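Local coordinates for uric acid degradation bifunctional protein PucL (Bacillus subtilis, PDB 6A4M), which catalyses the oxidation of urate and, as a bifunctional protein of urate breakdown, probably also the decarboxylation of a later intermediate, at residues 166-171 against 193-198; 268-273 against 283-288; 66-71 against 93-98. All blocks are in the same frame, centred on the assembly; numbering follows the deposited sequence.

Interaction 1. Residues 166-171 against 193-198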
loop_
_atom_site.group_PDB
_atom_site.type_symbol
_atom_site.label_atom_id
_atom_site.label_comp_id
_atom_site.label_asym_id
_atom_site.label_seq_id
_atom_site.Cartn_x
_atom_site.Cartn_y
_atom_site.Cartn_z
ATOM N N GLN A 166 -5.593 -6.921 -8.146
ATOM C CA GLN A 166 -6.485 -7.495 -9.155
ATOM C C GLN A 166 -6.811 -8.947 -8.811
ATOM O O GLN A 166 -5.959 -9.823 -8.962
ATOM C CB GLN A 166 -5.837 -7.398 -10.535
ATOM C CG GLN A 166 -5.421 -5.980 -10.921
ATOM C CD GLN A 166 -4.935 -5.861 -12.356
ATOM O OE1 GLN A 166 -4.974 -6.820 -13.123
ATOM N NE2 GLN A 166 -4.479 -4.672 -12.724
ATOM N N LEU A 167 -8.044 -9.189 -8.355
ATOM C CA LEU A 167 -8.459 -10.494 -7.830
ATOM C C LEU A 167 -9.667 -11.056 -8.566
ATOM O O LEU A 167 -10.693 -10.389 -8.665
ATOM C CB LEU A 167 -8.808 -10.371 -6.347
ATOM C CG LEU A 167 -7.690 -9.902 -5.418
ATOM C CD1 LEU A 167 -8.233 -9.739 -4.004
ATOM C CD2 LEU A 167 -6.519 -10.871 -5.441
ATOM N N VAL A 168 -9.541 -12.294 -9.048
ATOM C CA VAL A 168 -10.639 -13.018 -9.699
ATOM C C VAL A 168 -11.025 -14.242 -8.859
ATOM O O VAL A 168 -10.156 -15.019 -8.455
ATOM C CB VAL A 168 -10.302 -13.417 -11.165
ATOM C CG1 VAL A 168 -9.164 -14.435 -11.255
ATOM C CG2 VAL A 168 -11.540 -13.946 -11.881
ATOM N N LYS A 169 -12.321 -14.396 -8.587
ATOM C CA LYS A 169 -12.839 -15.564 -7.869
ATOM C C LYS A 169 -13.691 -16.434 -8.793
ATOM O O LYS A 169 -14.733 -15.989 -9.284
ATOM C CB LYS A 169 -13.663 -15.139 -6.652
ATOM C CG LYS A 169 -14.122 -16.313 -5.797
ATOM C CD LYS A 169 -14.857 -15.873 -4.546
ATOM C CE LYS A 169 -15.123 -17.072 -3.646
ATOM N NZ LYS A 169 -16.093 -16.766 -2.562
ATOM N N VAL A 170 -13.245 -17.669 -9.017
ATOM C CA VAL A 170 -14.029 -18.669 -9.758
ATOM C C VAL A 170 -15.110 -19.274 -8.854
ATOM O O VAL A 170 -14.886 -19.463 -7.656
ATOM C CB VAL A 170 -13.143 -19.784 -10.369
ATOM C CG1 VAL A 170 -12.050 -19.175 -11.242
ATOM C CG2 VAL A 170 -12.548 -20.695 -9.296
ATOM N N SER A 171 -16.266 -19.584 -9.440
ATOM C CA SER A 171 -17.463 -20.000 -8.688
ATOM C C SER A 171 -17.232 -21.172 -7.731
ATOM O O SER A 171 -17.604 -21.098 -6.558
ATOM C CB SER A 171 -18.605 -20.357 -9.649
ATOM O OG SER A 171 -18.274 -21.484 -10.445
ATOM N N PRO A 193 -17.533 -15.532 -12.940
ATOM C CA PRO A 193 -16.477 -15.273 -11.952
ATOM C C PRO A 193 -16.185 -13.784 -11.769
ATOM O O PRO A 193 -15.860 -13.096 -12.738
ATOM C CB PRO A 193 -15.265 -15.995 -12.540
ATOM C CG PRO A 193 -15.497 -15.973 -14.004
ATOM C CD PRO A 193 -16.980 -16.080 -14.191
ATOM N N LEU A 194 -16.299 -13.308 -10.529
ATOM C CA LEU A 194 -16.174 -11.884 -10.212
ATOM C C LEU A 194 -14.705 -11.459 -10.217
ATOM O O LEU A 194 -13.908 -11.993 -9.445
ATOM C CB LEU A 194 -16.810 -11.597 -8.849
ATOM C CG LEU A 194 -16.758 -10.177 -8.281
ATOM C CD1 LEU A 194 -17.267 -9.147 -9.279
ATOM C CD2 LEU A 194 -17.556 -10.117 -6.987
ATOM N N PHE A 195 -14.363 -10.510 -11.091
ATOM C CA PHE A 195 -12.999 -9.992 -11.228
ATOM C C PHE A 195 -12.999 -8.521 -10.822
ATOM O O PHE A 195 -13.558 -7.683 -11.536
ATOM C CB PHE A 195 -12.515 -10.176 -12.683
ATOM C CG PHE A 195 -11.047 -9.858 -12.929
ATOM C CD1 PHE A 195 -10.107 -9.753 -11.897
ATOM C CD2 PHE A 195 -10.591 -9.717 -14.239
ATOM C CE1 PHE A 195 -8.770 -9.481 -12.169
ATOM C CE2 PHE A 195 -9.253 -9.446 -14.512
ATOM C CZ PHE A 195 -8.342 -9.328 -13.476
ATOM N N VAL A 196 -12.389 -8.221 -9.670
ATOM C CA VAL A 196 -12.322 -6.843 -9.150
ATOM C C VAL A 196 -10.892 -6.317 -9.028
ATOM O O VAL A 196 -9.970 -7.062 -8.684
ATOM C CB VAL A 196 -13.042 -6.669 -7.786
ATOM C CG1 VAL A 196 -14.505 -7.058 -7.914
ATOM C CG2 VAL A 196 -12.370 -7.462 -6.665
ATOM N N TYR A 197 -10.733 -5.032 -9.346
ATOM C CA TYR A 197 -9.530 -4.266 -9.026
ATOM C C TYR A 197 -9.850 -3.498 -7.746
ATOM O O TYR A 197 -10.919 -2.898 -7.645
ATOM C CB TYR A 197 -9.197 -3.253 -10.124
ATOM C CG TYR A 197 -8.767 -3.776 -11.483
ATOM C CD1 TYR A 197 -8.867 -5.129 -11.840
ATOM C CD2 TYR A 197 -8.281 -2.887 -12.440
ATOM C CE1 TYR A 197 -8.468 -5.568 -13.099
ATOM C CE2 TYR A 197 -7.887 -3.316 -13.698
ATOM C CZ TYR A 197 -7.981 -4.653 -14.025
ATOM O OH TYR A 197 -7.586 -5.068 -15.277
ATOM N N LEU A 198 -8.929 -3.506 -6.785
ATOM C CA LEU A 198 -9.138 -2.849 -5.494
ATOM C C LEU A 198 -7.955 -1.975 -5.109
ATOM O O LEU A 198 -6.830 -2.454 -5.042
ATOM C CB LEU A 198 -9.362 -3.897 -4.398
ATOM C CG LEU A 198 -10.717 -4.613 -4.381
ATOM C CD1 LEU A 198 -10.689 -5.768 -3.390
ATOM C CD2 LEU A 198 -11.849 -3.655 -4.039
#
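The amide of Q166 lies flat over one face of the Y197 ring, the two planes 7° apart and Q166 CD 3.6 Å from Y197 CE1, displaced toward the rim; F195 CZ lies in plane at the edge of the same ring. The aliphatic part of Q166 joins in, with its CG 3.9 Å from the Y197 ring centroid in a CH-pi contact. Both side chains leave their strands in the same direction, and Q166, extended beyond CG (chi2 -173°), runs alongside the tyrosine. Its NE2 is hydrogen-bonded to D164, which helps fix how the amide is turned, and H268 also stacks on Y197. The F195 ring is met at its edge, close to its plane, by backbone: F195 CD1 comes 3.3 Å from L167 O. V168 approaches this ring at a slant, CB 3.7 Å from F195 CD1, and the W270 ring meets it at a steep inclination. Under these side chains runs an antiparallel strand pair of the tunnelling fold (T-fold) of the uricase family, with Q166–Y197 and V168–F195 as non-hydrogen-bonded pairs and L167–V196 as the hydrogen-bonded pair between them. Here L167 N gives a nearly straight bond (172°) to V196 O, 2.9 Å away, and V196 N returns one to L167 O, also at 2.9 Å. Further on, K169 N reaches L194 O at 3.0 Å. L167, V196 and L194 point to the reverse face of the sheet, against helices 221-233 and 240-254, and there K169 NZ bonds to the carbonyl oxygens of F232 and H233.

Interaction 2. Residues 268-273 against 283-288; sequences HTWDTV and KVYTEP
A small two-stranded antiparallel hairpin, 271-274 with 284-286, carries this contact at the surface of the uricase chain. D271 and T286 form its hydrogen-bonded pair: T286 N donates to D271 O at 2.8 Å, and D271 N donates back to T286 O at 3.1 Å. Two residues along, V273 N bonds to V284 O, also at 3.1 Å, and T272 faces Y285 in a non-hydrogen-bonded pair. On the face bearing those two residues the threonine and tyrosine side chains run alongside each other, T272 OG1 lying 3.5 Å from Y285 CE2. W270 crosses Y285 at about a right angle, with W270 CB 3.7 Å from Y285 CB, and P288 CD sits near the indole plane at its edge. Beyond the hairpin W270 meets F195, and Y285 touches R192 and P193. Where the chain turns a corner at V273, its methyls divide between two neighbours: CG1, anti to the carbonyl carbon (chi1 -62°), meets T286 CG2 at 3.5 Å, while CG2 meets V284 CG1 at 3.6 Å. The D271 carboxylate slants across P288, its OD2 3.4 Å from P288 CA. Three backbone bonds thus set the register, while the side chains add mainly van der Waals contact, so the pairing probably depends little on the charge of D271.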
loop_
_atom_site.group_PDB
_atom_site.type_symbol
_atom_site.label_atom_id
_atom_site.label_comp_id
_atom_site.label_asym_id
_atom_site.label_seq_id
_atom_site.Cartn_x
_atom_site.Cartn_y
_atom_site.Cartn_z
ATOM N N HIS A 268 -14.284 -5.721 -13.499
ATOM C CA HIS A 268 -13.742 -6.100 -14.809
ATOM C C HIS A 268 -14.076 -7.557 -15.131
ATOM O O HIS A 268 -13.250 -8.284 -15.694
ATOM C CB HIS A 268 -12.224 -5.875 -14.843
ATOM C CG HIS A 268 -11.824 -4.437 -14.738
ATOM N ND1 HIS A 268 -11.709 -3.617 -15.839
ATOM C CD2 HIS A 268 -11.512 -3.673 -13.665
ATOM C CE1 HIS A 268 -11.346 -2.408 -15.449
ATOM N NE2 HIS A 268 -11.219 -2.415 -14.134
ATOM N N THR A 269 -15.298 -7.969 -14.792
ATOM C CA THR A 269 -15.768 -9.339 -15.019
ATOM C C THR A 269 -15.868 -9.649 -16.522
ATOM O O THR A 269 -16.304 -8.809 -17.310
ATOM C CB THR A 269 -17.133 -9.571 -14.332
ATOM O OG1 THR A 269 -17.004 -9.327 -12.924
ATOM C CG2 THR A 269 -17.642 -10.996 -14.557
ATOM N N TRP A 270 -15.460 -10.861 -16.893
ATOM C CA TRP A 270 -15.352 -11.270 -18.299
ATOM C C TRP A 270 -16.706 -11.582 -18.917
ATOM O O TRP A 270 -17.689 -11.810 -18.206
ATOM C CB TRP A 270 -14.459 -12.510 -18.431
ATOM C CG TRP A 270 -13.080 -12.331 -17.884
ATOM C CD1 TRP A 270 -12.257 -11.252 -18.057
ATOM C CD2 TRP A 270 -12.356 -13.265 -17.076
ATOM N NE1 TRP A 270 -11.064 -11.458 -17.403
ATOM C CE2 TRP A 270 -11.097 -12.684 -16.792
ATOM C CE3 TRP A 270 -12.647 -14.538 -16.566
ATOM C CZ2 TRP A 270 -10.130 -13.331 -16.016
ATOM C CZ3 TRP A 270 -11.681 -15.183 -15.789
ATOM C CH2 TRP A 270 -10.437 -14.576 -15.524
ATOM N N ASP A 271 -16.743 -11.595 -20.247
ATOM C CA ASP A 271 -17.928 -12.021 -20.995
ATOM C C ASP A 271 -17.833 -13.508 -21.315
ATOM O O ASP A 271 -16.777 -13.986 -21.729
ATOM C CB ASP A 271 -18.066 -11.217 -22.292
ATOM C CG ASP A 271 -18.426 -9.759 -22.048
ATOM O OD1 ASP A 271 -19.001 -9.448 -20.984
ATOM O OD2 ASP A 271 -18.151 -8.925 -22.938
ATOM N N THR A 272 -18.937 -14.230 -21.119
ATOM C CA THR A 272 -19.007 -15.655 -21.443
ATOM C C THR A 272 -19.145 -15.816 -22.949
ATOM O O THR A 272 -19.902 -15.084 -23.581
ATOM C CB THR A 272 -20.213 -16.348 -20.771
ATOM O OG1 THR A 272 -20.277 -15.991 -19.387
ATOM C CG2 THR A 272 -20.100 -17.866 -20.884
ATOM N N VAL A 273 -18.400 -16.763 -23.514
ATOM C CA VAL A 273 -18.526 -17.122 -24.934
ATOM C C VAL A 273 -19.036 -18.558 -25.119
ATOM O O VAL A 273 -19.859 -18.800 -25.999
ATOM C CB VAL A 273 -17.219 -16.866 -25.733
ATOM C CG1 VAL A 273 -16.870 -15.386 -25.715
ATOM C CG2 VAL A 273 -16.043 -17.670 -25.201
ATOM N N LYS A 283 -16.093 -23.235 -18.109
ATOM C CA LYS A 283 -16.583 -22.404 -19.211
ATOM C C LYS A 283 -15.411 -21.670 -19.860
ATOM O O LYS A 283 -14.312 -21.627 -19.301
ATOM C CB LYS A 283 -17.591 -21.378 -18.684
ATOM C CG LYS A 283 -18.731 -21.985 -17.885
ATOM C CD LYS A 283 -19.784 -20.959 -17.489
ATOM C CE LYS A 283 -20.848 -21.591 -16.604
ATOM N NZ LYS A 283 -21.629 -20.577 -15.849
ATOM N N VAL A 284 -15.655 -21.103 -21.041
ATOM C CA VAL A 284 -14.699 -20.216 -21.706
ATOM C C VAL A 284 -15.248 -18.792 -21.702
ATOM O O VAL A 284 -16.436 -18.580 -21.968
ATOM C CB VAL A 284 -14.394 -20.668 -23.149
ATOM C CG1 VAL A 284 -13.431 -19.705 -23.838
ATOM C CG2 VAL A 284 -13.812 -22.077 -23.138
ATOM N N TYR A 285 -14.373 -17.831 -21.397
ATOM C CA TYR A 285 -14.715 -16.408 -21.356
ATOM C C TYR A 285 -13.746 -15.603 -22.211
ATOM O O TYR A 285 -12.712 -16.118 -22.641
ATOM C CB TYR A 285 -14.652 -15.866 -19.927
ATOM C CG TYR A 285 -15.422 -16.652 -18.901
ATOM C CD1 TYR A 285 -14.841 -17.734 -18.248
ATOM C CD2 TYR A 285 -16.728 -16.301 -18.558
ATOM C CE1 TYR A 285 -15.539 -18.457 -17.296
ATOM C CE2 TYR A 285 -17.435 -17.020 -17.604
ATOM C CZ TYR A 285 -16.834 -18.093 -16.978
ATOM O OH TYR A 285 -17.517 -18.808 -16.030
ATOM N N THR A 286 -14.074 -14.331 -22.430
ATOM C CA THR A 286 -13.191 -13.410 -23.146
ATOM C C THR A 286 -13.220 -12.005 -22.546
ATOM O O THR A 286 -14.036 -11.695 -21.676
ATOM C CB THR A 286 -13.520 -13.359 -24.656
ATOM O OG1 THR A 286 -12.468 -12.681 -25.350
ATOM C CG2 THR A 286 -14.853 -12.654 -24.929
ATOM N N GLU A 287 -12.313 -11.162 -23.028
ATOM C CA GLU A 287 -12.169 -9.803 -22.522
ATOM C C GLU A 287 -13.399 -8.987 -22.937
ATOM O O GLU A 287 -13.820 -9.059 -24.098
ATOM C CB GLU A 287 -10.882 -9.165 -23.068
ATOM C CG GLU A 287 -10.382 -7.957 -22.282
ATOM C CD GLU A 287 -9.678 -8.309 -20.980
ATOM O OE1 GLU A 287 -9.728 -9.470 -20.522
ATOM O OE2 GLU A 287 -9.056 -7.400 -20.402
ATOM N N PRO A 288 -13.992 -8.231 -21.992
ATOM C CA PRO A 288 -15.154 -7.418 -22.334
ATOM C C PRO A 288 -14.769 -6.107 -23.018
ATOM O O PRO A 288 -13.585 -5.838 -23.236
ATOM C CB PRO A 288 -15.789 -7.143 -20.967
ATOM C CG PRO A 288 -14.631 -7.088 -20.039
ATOM C CD PRO A 288 -13.647 -8.103 -20.562
#

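Interaction 3. Residues 66-71 against 93-98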
loop_
_atom_site.group_PDB
_atom_site.type_symbol
_atom_site.label_atom_id
_atom_site.label_comp_id
_atom_site.label_asym_id
_atom_site.label_seq_id
_atom_site.Cartn_x
_atom_site.Cartn_y
_atom_site.Cartn_z
ATOM N N ASP A 66 15.684 20.943 -8.316
ATOM C CA ASP A 66 16.830 20.022 -8.314
ATOM C C ASP A 66 17.361 19.817 -6.891
ATOM O O ASP A 66 17.824 18.724 -6.554
ATOM C CB ASP A 66 17.960 20.517 -9.233
ATOM C CG ASP A 66 18.371 19.479 -10.255
ATOM O OD1 ASP A 66 17.527 19.148 -11.113
ATOM O OD2 ASP A 66 19.525 18.999 -10.206
ATOM N N SER A 67 17.301 20.870 -6.073
ATOM C CA SER A 67 17.635 20.774 -4.649
ATOM C C SER A 67 16.676 19.834 -3.924
ATOM O O SER A 67 17.112 19.017 -3.117
ATOM C CB SER A 67 17.611 22.152 -3.983
ATOM O OG SER A 67 18.446 23.063 -4.677
ATOM N N MET A 68 15.380 19.956 -4.222
ATOM C CA MET A 68 14.349 19.047 -3.696
ATOM C C MET A 68 14.644 17.575 -3.992
ATOM O O MET A 68 14.500 16.723 -3.112
ATOM C CB MET A 68 12.973 19.395 -4.268
ATOM C CG MET A 68 12.236 20.487 -3.526
ATOM S SD MET A 68 10.620 20.745 -4.278
ATOM C CE MET A 68 10.783 22.426 -4.866
ATOM N N LYS A 69 15.038 17.294 -5.235
ATOM C CA LYS A 69 15.414 15.942 -5.662
ATOM C C LYS A 69 16.584 15.431 -4.831
ATOM O O LYS A 69 16.514 14.340 -4.261
ATOM C CB LYS A 69 15.767 15.924 -7.160
ATOM C CG LYS A 69 16.389 14.627 -7.678
ATOM C CD LYS A 69 16.842 14.765 -9.122
ATOM C CE LYS A 69 18.179 15.482 -9.255
ATOM N NZ LYS A 69 19.336 14.605 -8.924
ATOM N N ASN A 70 17.647 16.230 -4.766
ATOM C CA ASN A 70 18.849 15.868 -4.004
ATOM C C ASN A 70 18.568 15.737 -2.503
ATOM O O ASN A 70 19.104 14.846 -1.851
ATOM C CB ASN A 70 19.985 16.870 -4.258
ATOM C CG ASN A 70 20.472 16.861 -5.701
ATOM O OD1 ASN A 70 20.302 15.880 -6.424
ATOM N ND2 ASN A 70 21.079 17.958 -6.125
ATOM N N PHE A 71 17.713 16.619 -1.982
ATOM C CA PHE A 71 17.278 16.591 -0.580
ATOM C C PHE A 71 16.585 15.271 -0.239
ATOM O O PHE A 71 16.895 14.649 0.776
ATOM C CB PHE A 71 16.330 17.765 -0.307
ATOM C CG PHE A 71 16.020 17.989 1.147
ATOM C CD1 PHE A 71 14.981 17.301 1.772
ATOM C CD2 PHE A 71 16.740 18.919 1.887
ATOM C CE1 PHE A 71 14.684 17.522 3.108
ATOM C CE2 PHE A 71 16.442 19.146 3.222
ATOM C CZ PHE A 71 15.414 18.447 3.834
ATOM N N HIS A 93 9.213 16.858 7.802
ATOM C CA HIS A 93 9.740 17.643 8.930
ATOM C C HIS A 93 11.019 18.405 8.572
ATOM O O HIS A 93 11.125 19.604 8.844
ATOM C CB HIS A 93 9.993 16.750 10.155
ATOM C CG HIS A 93 8.808 16.614 11.058
ATOM N ND1 HIS A 93 8.749 17.206 12.301
ATOM C CD2 HIS A 93 7.629 15.967 10.895
ATOM C CE1 HIS A 93 7.590 16.925 12.866
ATOM N NE2 HIS A 93 6.890 16.175 12.034
ATOM N N ARG A 94 11.970 17.707 7.954
ATOM C CA ARG A 94 13.258 18.305 7.593
ATOM C C ARG A 94 13.150 19.380 6.508
ATOM O O ARG A 94 13.931 20.332 6.522
ATOM C CB ARG A 94 14.280 17.227 7.183
ATOM C CG ARG A 94 14.624 16.190 8.259
ATOM C CD ARG A 94 14.836 16.782 9.646
ATOM N NE ARG A 94 15.851 17.836 9.619
ATOM C CZ ARG A 94 15.961 18.841 10.492
ATOM N NH1 ARG A 94 15.123 18.973 11.520
ATOM N NH2 ARG A 94 16.942 19.728 10.334
ATOM N N PHE A 95 12.199 19.231 5.582
ATOM C CA PHE A 95 11.906 20.282 4.586
ATOM C C PHE A 95 11.388 21.559 5.256
ATOM O O PHE A 95 11.868 22.652 4.971
ATOM C CB PHE A 95 10.878 19.814 3.537
ATOM C CG PHE A 95 11.481 19.329 2.244
ATOM C CD1 PHE A 95 12.278 20.171 1.472
ATOM C CD2 PHE A 95 11.213 18.046 1.768
ATOM C CE1 PHE A 95 12.822 19.736 0.273
ATOM C CE2 PHE A 95 11.752 17.605 0.566
ATOM C CZ PHE A 95 12.558 18.451 -0.182
ATOM N N LEU A 96 10.402 21.405 6.135
ATOM C CA LEU A 96 9.817 22.544 6.848
ATOM C C LEU A 96 10.807 23.205 7.816
ATOM O O LEU A 96 10.825 24.431 7.934
ATOM C CB LEU A 96 8.545 22.120 7.592
ATOM C CG LEU A 96 7.371 21.696 6.699
ATOM C CD1 LEU A 96 6.325 20.931 7.499
ATOM C CD2 LEU A 96 6.738 22.896 6.005
ATOM N N ASP A 97 11.632 22.401 8.488
ATOM C CA ASP A 97 12.629 22.922 9.432
ATOM C C ASP A 97 13.823 23.634 8.781
ATOM O O ASP A 97 14.431 24.492 9.423
ATOM C CB ASP A 97 13.142 21.807 10.358
ATOM C CG ASP A 97 12.103 21.357 11.384
ATOM O OD1 ASP A 97 11.123 22.088 11.638
ATOM O OD2 ASP A 97 12.281 20.262 11.956
ATOM N N THR A 98 14.163 23.290 7.534
ATOM C CA THR A 98 15.326 23.895 6.844
ATOM C C THR A 98 15.001 24.927 5.746
ATOM O O THR A 98 15.908 25.618 5.280
ATOM C CB THR A 98 16.270 22.815 6.266
ATOM O OG1 THR A 98 15.586 22.036 5.278
ATOM C CG2 THR A 98 16.784 21.904 7.377
#
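Aromatic stacking dominates: the rings of F71 and F95 lie face to face, centroids 4.0 Å apart and planes inclined by 27°. The two side chains slide past each other from opposite directions, and the overlap is offset, with F71 CD1 over the rim of the F95 ring and F95 CE1 over the rim of the F71 ring. F71 gets there with CG anti to the backbone N (chi1 -169°), which sends its ring across to the other helix. Apolar packing extends the stack: M68 CG sits 3.9 Å from F95 CE1, and R94 CB lies 3.7 Å from F71 CZ. In keeping with a tunnelling fold, helices 64-78 and 84-98 lie in the chain between strands 36-45 and 104-121, which pair in the large antiparallel sheet. The segment axes are 12.1 Å apart and their directions 132° apart, so long aromatic side chains bridge them. F95 packs on I105 and C43, and M68 on I45, setting the helices against those strands; H75 stacks with F71. The polar contacts near the stack are internal to each helix: in 84-98, T98 OG1 donates to R94 O at 2.7 Å, while R94 NH1 and D97 OD2 form a salt bridge at 3.2 Å.

In the fold
From the N terminus, the chain first closes a loop at interaction 3, where segment 93-98 returns to 66-71 after 21 residues, most of them the rest of the two helices. Interaction 1 follows, pairing strand 153-169 with strand 194-204 across a connection that is mostly unmodelled. Interaction 2 then closes the hairpin of 271-274 and 284-286. The three loops come in series, none nesting or crossing. Interactions 1 and 2 adjoin, their centres 12 Å apart: F195 O probably accepts a hydrogen bond from H268 N, linking the large sheet to the base of the hairpin. Interaction 3 sits on the opposite side of the chain's centre, its centre about 42 Å from that of interaction 1.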